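Local coordinates for protein TRAP dicarboxylate transporter, DctP subunit (Sulfurospirillum deleyianum, PDB 4OVS) that probably serves as the periplasmic solute-binding subunit of a TRAP transporter, capturing dicarboxylates such as succinate for uptake, at residues P160-S172 with F180-F192. Sequence-based numbering, arbitrary orientation.
Sequences PEDAAGQKFRIMS and FKAVGANPQVLPF
The carbonyl oxygen of L190 is gripped side-on by R169, whose NE and NH2 each donate a hydrogen bond to L190 O, both at 3.0 Å, with that oxygen at the edge of the guanidinium and in its plane. R169 CG stands anti to the backbone N (chi1 -174°) and the chain bends at chi2 (-96°), which carries the guanidinium along the strand to L190, while CG packs on L190 CB at 3.8 Å. Held flat in this way, the group turns NH1 to a bound succinate, to which it is hydrogen-bonded; NH2 also has a long, weak ion pair with D72, whose carboxylate accepts from F192 N. A leucine in place of R169 would probably leave L190 O without its two donors and the succinate carboxylate without this cationic mate.

Behind this grip, strands 167-170 and 186-189 run parallel, stitched by N186 N to Q166 O, F168 N to N186 O, Q188 N to F168 O (2.8 Å) and I170 N to Q188 O. The sheet face opposite R169 carries F168 and I170, both touched by F180 of helix 174-181. The F168 and F180 rings form an offset stack, centroids 4.6 Å apart and planes at 26°, with F180 CE1 over the F168 face near its rim. I170 CG2 meets F180 CD2 at 3.8 Å, and I170 CD1 reaches P187 CB.

At the other end, G184 closes the helix in a Schellman motif, its O accepting from G165 N, while V183 CG2 packs on A163 CB at 3.6 Å. Strand, helix and parallel strand make a beta-alpha-beta crossover of the periplasmic solute-binding fold, which here delivers the arginine to the succinate site.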
ATOM      1  N   PRO A 160      -8.212  -3.760  21.709  1.00 39.23           N
ATOM      2  CA  PRO A 160      -7.816  -2.349  21.651  1.00 41.50           C
ATOM      3  C   PRO A 160      -7.009  -1.924  22.865  1.00 43.73           C
ATOM      4  O   PRO A 160      -6.017  -1.205  22.747  1.00 43.59           O
ATOM      5  CB  PRO A 160      -9.157  -1.630  21.632  1.00 38.51           C
ATOM      6  CG  PRO A 160     -10.038  -2.586  20.903  1.00 39.09           C
ATOM      7  CD  PRO A 160      -9.637  -3.933  21.402  1.00 36.74           C
ATOM      8  N   GLU A 161      -7.467  -2.385  24.021  1.00 44.82           N
ATOM      9  CA  GLU A 161      -6.794  -2.221  25.282  1.00 51.03           C
ATOM     10  C   GLU A 161      -5.281  -2.467  25.194  1.00 50.20           C
ATOM     11  O   GLU A 161      -4.494  -1.762  25.816  1.00 48.12           O
ATOM     12  CB  GLU A 161      -7.443  -3.195  26.256  1.00 52.39           C
ATOM     13  CG  GLU A 161      -6.912  -3.158  27.643  1.00 60.42           C
ATOM     14  CD  GLU A 161      -7.174  -4.459  28.399  1.00 64.96           C
ATOM     15  OE1 GLU A 161      -7.832  -5.358  27.816  1.00 63.62           O
ATOM     16  OE2 GLU A 161      -6.711  -4.580  29.565  1.00 67.33           O
ATOM     17  N   ASP A 162      -4.871  -3.453  24.408  1.00 44.30           N
ATOM     18  CA  ASP A 162      -3.462  -3.863  24.367  1.00 45.52           C
ATOM     19  C   ASP A 162      -2.560  -2.912  23.582  1.00 43.36           C
ATOM     20  O   ASP A 162      -1.333  -2.829  23.810  1.00 41.59           O
ATOM     21  CB  ASP A 162      -3.363  -5.262  23.784  1.00 43.79           C
ATOM     22  CG  ASP A 162      -4.090  -6.269  24.620  1.00 47.28           C
ATOM     23  OD1 ASP A 162      -4.132  -6.065  25.855  1.00 47.48           O
ATOM     24  OD2 ASP A 162      -4.634  -7.240  24.044  1.00 49.19           O
ATOM     25  N   ALA A 163      -3.174  -2.199  22.656  1.00 39.71           N
ATOM     26  CA  ALA A 163      -2.435  -1.287  21.807  1.00 42.08           C
ATOM     27  C   ALA A 163      -2.090  -0.032  22.594  1.00 40.65           C
ATOM     28  O   ALA A 163      -1.165   0.697  22.239  1.00 40.78           O
ATOM     29  CB  ALA A 163      -3.256  -0.938  20.588  1.00 44.93           C
ATOM     30  N   ALA A 164      -2.835   0.222  23.666  1.00 37.00           N
ATOM     31  CA  ALA A 164      -2.688   1.483  24.400  1.00 41.72           C
ATOM     32  C   ALA A 164      -1.287   1.653  25.016  1.00 44.48           C
ATOM     33  O   ALA A 164      -0.768   0.765  25.693  1.00 45.28           O
ATOM     34  CB  ALA A 164      -3.754   1.586  25.464  1.00 42.87           C
ATOM     35  N   GLY A 165      -0.663   2.799  24.774  1.00 37.73           N
ATOM     36  CA  GLY A 165       0.626   3.074  25.382  1.00 38.10           C
ATOM     37  C   GLY A 165       1.777   2.650  24.497  1.00 39.51           C
ATOM     38  O   GLY A 165       2.937   2.856  24.841  1.00 43.91           O
ATOM     39  N   GLN A 166       1.457   2.063  23.352  1.00 40.79           N
ATOM     40  CA  GLN A 166       2.478   1.595  22.426  1.00 43.72           C
ATOM     41  C   GLN A 166       2.708   2.563  21.256  1.00 41.85           C
ATOM     42  O   GLN A 166       1.773   3.189  20.752  1.00 43.16           O
ATOM     43  CB  GLN A 166       2.103   0.217  21.875  1.00 44.25           C
ATOM     44  CG  GLN A 166       2.127  -0.911  22.903  1.00 42.39           C
ATOM     45  CD  GLN A 166       2.114  -2.278  22.241  1.00 44.31           C
ATOM     46  OE1 GLN A 166       2.889  -2.549  21.320  1.00 42.87           O
ATOM     47  NE2 GLN A 166       1.219  -3.142  22.697  1.00 42.73           N
ATOM     48  N   LYS A 167       3.964   2.677  20.837  1.00 42.28           N
ATOM     49  CA  LYS A 167       4.331   3.478  19.676  1.00 37.94           C
ATOM     50  C   LYS A 167       4.236   2.650  18.387  1.00 41.96           C
ATOM     51  O   LYS A 167       4.809   1.554  18.285  1.00 35.41           O
ATOM     52  CB  LYS A 167       5.754   4.014  19.816  1.00 44.16           C
ATOM     53  CG  LYS A 167       5.965   5.059  20.902  1.00 48.76           C
ATOM     54  CD  LYS A 167       7.171   5.942  20.544  1.00 52.35           C
ATOM     55  CE  LYS A 167       7.415   7.079  21.537  1.00 58.77           C
ATOM     56  NZ  LYS A 167       7.739   8.367  20.823  1.00 61.43           N
ATOM     57  N   PHE A 168       3.527   3.174  17.396  1.00 36.02           N
ATOM     58  CA  PHE A 168       3.389   2.479  16.129  1.00 33.01           C
ATOM     59  C   PHE A 168       3.892   3.339  14.997  1.00 33.72           C
ATOM     60  O   PHE A 168       3.580   4.527  14.931  1.00 35.26           O
ATOM     61  CB  PHE A 168       1.921   2.127  15.874  1.00 31.99           C
ATOM     62  CG  PHE A 168       1.429   0.923  16.642  1.00 34.42           C
ATOM     63  CD1 PHE A 168       1.512  -0.351  16.086  1.00 36.03           C
ATOM     64  CD2 PHE A 168       0.845   1.062  17.882  1.00 37.58           C
ATOM     65  CE1 PHE A 168       1.060  -1.450  16.758  1.00 33.48           C
ATOM     66  CE2 PHE A 168       0.387  -0.049  18.574  1.00 41.74           C
ATOM     67  CZ  PHE A 168       0.495  -1.308  18.002  1.00 35.81           C
ATOM     68  N   ARG A 169       4.686   2.761  14.102  1.00 31.03           N
ATOM     69  CA  ARG A 169       4.931   3.408  12.815  1.00 31.25           C
ATOM     70  C   ARG A 169       3.631   3.463  11.997  1.00 28.51           C
ATOM     71  O   ARG A 169       2.864   2.504  11.987  1.00 27.90           O
ATOM     72  CB  ARG A 169       5.984   2.626  12.023  1.00 31.18           C
ATOM     73  CG  ARG A 169       6.430   3.297  10.722  1.00 28.43           C
ATOM     74  CD  ARG A 169       5.657   2.731   9.557  1.00 25.55           C
ATOM     75  NE  ARG A 169       5.874   3.449   8.306  1.00 28.09           N
ATOM     76  CZ  ARG A 169       5.528   2.964   7.114  1.00 26.73           C
ATOM     77  NH1 ARG A 169       4.991   1.748   7.039  1.00 22.54           N
ATOM     78  NH2 ARG A 169       5.718   3.690   5.997  1.00 29.69           N
ATOM     79  N   ILE A 170       3.392   4.579  11.316  1.00 26.37           N
ATOM     80  CA  ILE A 170       2.336   4.668  10.299  1.00 25.85           C
ATOM     81  C   ILE A 170       2.853   5.338   9.038  1.00 25.54           C
ATOM     82  O   ILE A 170       3.851   6.058   9.064  1.00 28.55           O
ATOM     83  CB  ILE A 170       1.164   5.523  10.754  1.00 26.86           C
ATOM     84  CG1 ILE A 170       1.657   6.891  11.224  1.00 28.33           C
ATOM     85  CG2 ILE A 170       0.419   4.828  11.862  1.00 28.28           C
ATOM     86  CD1 ILE A 170       0.509   7.890  11.461  1.00 35.69           C
HETATM   87  N   MSE A 171       2.160   5.114   7.941  1.00 30.22           N
HETATM   88  CA  MSE A 171       2.311   5.950   6.761  1.00 29.44           C
HETATM   89  C   MSE A 171       1.660   7.310   7.033  1.00 34.82           C
HETATM   90  O   MSE A 171       0.898   7.462   8.013  1.00 34.86           O
HETATM   91  CB  MSE A 171       1.639   5.285   5.580  1.00 29.75           C
HETATM   92  CG  MSE A 171       2.207   3.907   5.192  1.00 28.89           C
HETATM   93 SE   MSE A 171       1.015   3.010   3.841  1.00 34.10          SE
HETATM   94  CE  MSE A 171      -0.527   2.637   4.983  1.00 22.76           C
ATOM     95  N   SER A 172       1.935   8.284   6.164  1.00 36.27           N
ATOM     96  CA  SER A 172       1.571   9.669   6.448  1.00 40.35           C
ATOM     97  C   SER A 172       0.139   9.953   6.093  1.00 41.26           C
ATOM     98  O   SER A 172      -0.150  10.410   5.001  1.00 39.17           O
ATOM     99  CB  SER A 172       2.430  10.648   5.662  1.00 44.11           C
ATOM    100  OG  SER A 172       2.145  11.980   6.091  1.00 49.71           O
ATOM    101  N   PHE A 180      -5.075   5.032  15.502  1.00 35.35           N
ATOM    102  CA  PHE A 180      -4.291   4.495  16.603  1.00 35.67           C
ATOM    103  C   PHE A 180      -4.480   5.317  17.858  1.00 40.31           C
ATOM    104  O   PHE A 180      -4.382   4.803  18.987  1.00 41.83           O
ATOM    105  CB  PHE A 180      -2.833   4.481  16.221  1.00 37.70           C
ATOM    106  CG  PHE A 180      -2.435   3.281  15.442  1.00 36.15           C
ATOM    107  CD1 PHE A 180      -2.225   2.080  16.081  1.00 36.00           C
ATOM    108  CD2 PHE A 180      -2.247   3.360  14.080  1.00 36.33           C
ATOM    109  CE1 PHE A 180      -1.851   0.975  15.384  1.00 35.54           C
ATOM    110  CE2 PHE A 180      -1.875   2.239  13.355  1.00 35.19           C
ATOM    111  CZ  PHE A 180      -1.674   1.047  14.013  1.00 34.33           C
ATOM    112  N   LYS A 181      -4.735   6.598  17.667  1.00 42.28           N
ATOM    113  CA  LYS A 181      -5.079   7.456  18.782  1.00 46.13           C
ATOM    114  C   LYS A 181      -6.369   6.948  19.405  1.00 43.50           C
ATOM    115  O   LYS A 181      -6.558   7.035  20.607  1.00 46.88           O
ATOM    116  CB  LYS A 181      -5.223   8.906  18.326  1.00 48.90           C
ATOM    117  CG  LYS A 181      -3.917   9.710  18.314  1.00 47.91           C
ATOM    118  CD  LYS A 181      -4.007  10.919  17.371  1.00 47.95           C
ATOM    119  CE  LYS A 181      -3.055  12.040  17.728  1.00 50.65           C
ATOM    120  NZ  LYS A 181      -1.653  11.596  17.801  1.00 52.06           N
ATOM    121  N   ALA A 182      -7.241   6.377  18.590  1.00 44.91           N
ATOM    122  CA  ALA A 182      -8.532   5.917  19.076  1.00 42.83           C
ATOM    123  C   ALA A 182      -8.410   4.763  20.058  1.00 46.43           C
ATOM    124  O   ALA A 182      -9.301   4.565  20.876  1.00 47.22           O
ATOM    125  CB  ALA A 182      -9.383   5.511  17.926  1.00 44.86           C
ATOM    126  N   VAL A 183      -7.321   3.998  19.976  1.00 42.78           N
ATOM    127  CA  VAL A 183      -7.068   2.928  20.958  1.00 41.24           C
ATOM    128  C   VAL A 183      -5.865   3.240  21.838  1.00 39.94           C
ATOM    129  O   VAL A 183      -5.258   2.342  22.428  1.00 39.37           O
ATOM    130  CB  VAL A 183      -6.874   1.557  20.275  1.00 41.52           C
ATOM    131  CG1 VAL A 183      -8.091   1.229  19.394  1.00 42.83           C
ATOM    132  CG2 VAL A 183      -5.631   1.564  19.438  1.00 42.06           C
ATOM    133  N   GLY A 184      -5.533   4.523  21.957  1.00 40.14           N
ATOM    134  CA  GLY A 184      -4.640   4.966  23.020  1.00 40.11           C
ATOM    135  C   GLY A 184      -3.174   4.753  22.713  1.00 41.92           C
ATOM    136  O   GLY A 184      -2.317   4.792  23.611  1.00 38.45           O
ATOM    137  N   ALA A 185      -2.884   4.527  21.435  1.00 37.01           N
ATOM    138  CA  ALA A 185      -1.510   4.388  20.978  1.00 35.77           C
ATOM    139  C   ALA A 185      -0.899   5.721  20.516  1.00 38.81           C
ATOM    140  O   ALA A 185      -1.592   6.745  20.367  1.00 37.09           O
ATOM    141  CB  ALA A 185      -1.447   3.356  19.856  1.00 32.95           C
ATOM    142  N   ASN A 186       0.405   5.680  20.277  1.00 38.29           N
ATOM    143  CA  ASN A 186       1.177   6.831  19.857  1.00 38.86           C
ATOM    144  C   ASN A 186       1.691   6.586  18.442  1.00 40.43           C
ATOM    145  O   ASN A 186       2.693   5.888  18.258  1.00 39.84           O
ATOM    146  CB  ASN A 186       2.341   7.016  20.832  1.00 43.66           C
ATOM    147  CG  ASN A 186       3.068   8.337  20.657  1.00 49.33           C
ATOM    148  OD1 ASN A 186       2.733   9.143  19.791  1.00 54.60           O
ATOM    149  ND2 ASN A 186       4.071   8.567  21.501  1.00 51.83           N
ATOM    150  N   PRO A 187       0.998   7.127  17.421  1.00 38.04           N
ATOM    151  CA  PRO A 187       1.479   6.851  16.063  1.00 34.15           C
ATOM    152  C   PRO A 187       2.608   7.797  15.664  1.00 35.87           C
ATOM    153  O   PRO A 187       2.700   8.904  16.158  1.00 35.74           O
ATOM    154  CB  PRO A 187       0.235   7.062  15.189  1.00 40.91           C
ATOM    155  CG  PRO A 187      -0.872   7.568  16.155  1.00 45.15           C
ATOM    156  CD  PRO A 187      -0.183   7.991  17.405  1.00 38.71           C
ATOM    157  N   GLN A 188       3.456   7.346  14.760  1.00 35.14           N
ATOM    158  CA  GLN A 188       4.601   8.104  14.337  1.00 40.93           C
ATOM    159  C   GLN A 188       4.876   7.814  12.852  1.00 42.44           C
ATOM    160  O   GLN A 188       5.060   6.660  12.464  1.00 30.62           O
ATOM    161  CB  GLN A 188       5.790   7.660  15.173  1.00 38.74           C
ATOM    162  CG  GLN A 188       6.964   8.557  15.095  1.00 50.98           C
ATOM    163  CD  GLN A 188       8.135   8.021  15.889  1.00 53.48           C
ATOM    164  OE1 GLN A 188       7.963   7.326  16.899  1.00 53.60           O
ATOM    165  NE2 GLN A 188       9.342   8.360  15.445  1.00 56.51           N
ATOM    166  N   VAL A 189       4.939   8.860  12.034  1.00 35.18           N
ATOM    167  CA  VAL A 189       5.186   8.675  10.612  1.00 33.72           C
ATOM    168  C   VAL A 189       6.665   8.432  10.327  1.00 32.55           C
ATOM    169  O   VAL A 189       7.518   9.207  10.768  1.00 40.16           O
ATOM    170  CB  VAL A 189       4.737   9.902   9.806  1.00 35.58           C
ATOM    171  CG1 VAL A 189       4.884   9.635   8.345  1.00 34.50           C
ATOM    172  CG2 VAL A 189       3.321  10.235  10.123  1.00 36.56           C
ATOM    173  N   LEU A 190       6.964   7.348   9.611  1.00 27.45           N
ATOM    174  CA  LEU A 190       8.319   7.079   9.120  1.00 31.88           C
ATOM    175  C   LEU A 190       8.248   6.558   7.685  1.00 25.97           C
ATOM    176  O   LEU A 190       7.276   5.933   7.304  1.00 33.93           O
ATOM    177  CB  LEU A 190       9.041   6.029  10.010  1.00 31.14           C
ATOM    178  CG  LEU A 190       9.397   6.420  11.445  1.00 30.88           C
ATOM    179  CD1 LEU A 190       9.926   5.227  12.243  1.00 32.68           C
ATOM    180  CD2 LEU A 190      10.435   7.505  11.450  1.00 34.89           C
ATOM    181  N   PRO A 191       9.269   6.838   6.876  1.00 29.85           N
ATOM    182  CA  PRO A 191       9.258   6.332   5.505  1.00 29.49           C
ATOM    183  C   PRO A 191       9.403   4.798   5.536  1.00 29.70           C
ATOM    184  O   PRO A 191      10.053   4.243   6.460  1.00 27.03           O
ATOM    185  CB  PRO A 191      10.511   6.944   4.890  1.00 34.12           C
ATOM    186  CG  PRO A 191      11.059   7.918   5.897  1.00 34.68           C
ATOM    187  CD  PRO A 191      10.524   7.532   7.216  1.00 34.15           C
ATOM    188  N   PHE A 192       8.836   4.122   4.554  1.00 27.02           N
ATOM    189  CA  PHE A 192       8.913   2.662   4.498  1.00 21.26           C
ATOM    190  C   PHE A 192      10.374   2.147   4.702  1.00 25.71           C
ATOM    191  O   PHE A 192      10.601   1.150   5.388  1.00 23.45           O
ATOM    192  CB  PHE A 192       8.281   2.139   3.189  1.00 20.70           C
ATOM    193  CG  PHE A 192       8.009   0.649   3.166  1.00 19.21           C
ATOM    194  CD1 PHE A 192       7.102   0.063   4.055  1.00 23.03           C
ATOM    195  CD2 PHE A 192       8.610  -0.161   2.209  1.00 18.30           C
ATOM    196  CE1 PHE A 192       6.846  -1.358   4.040  1.00 21.73           C
ATOM    197  CE2 PHE A 192       8.384  -1.532   2.206  1.00 21.52           C
ATOM    198  CZ  PHE A 192       7.464  -2.133   3.104  1.00 17.53           C
TER
HETATM  199  O   HOH W   1      10.482   8.327  18.833  1.00 46.16           O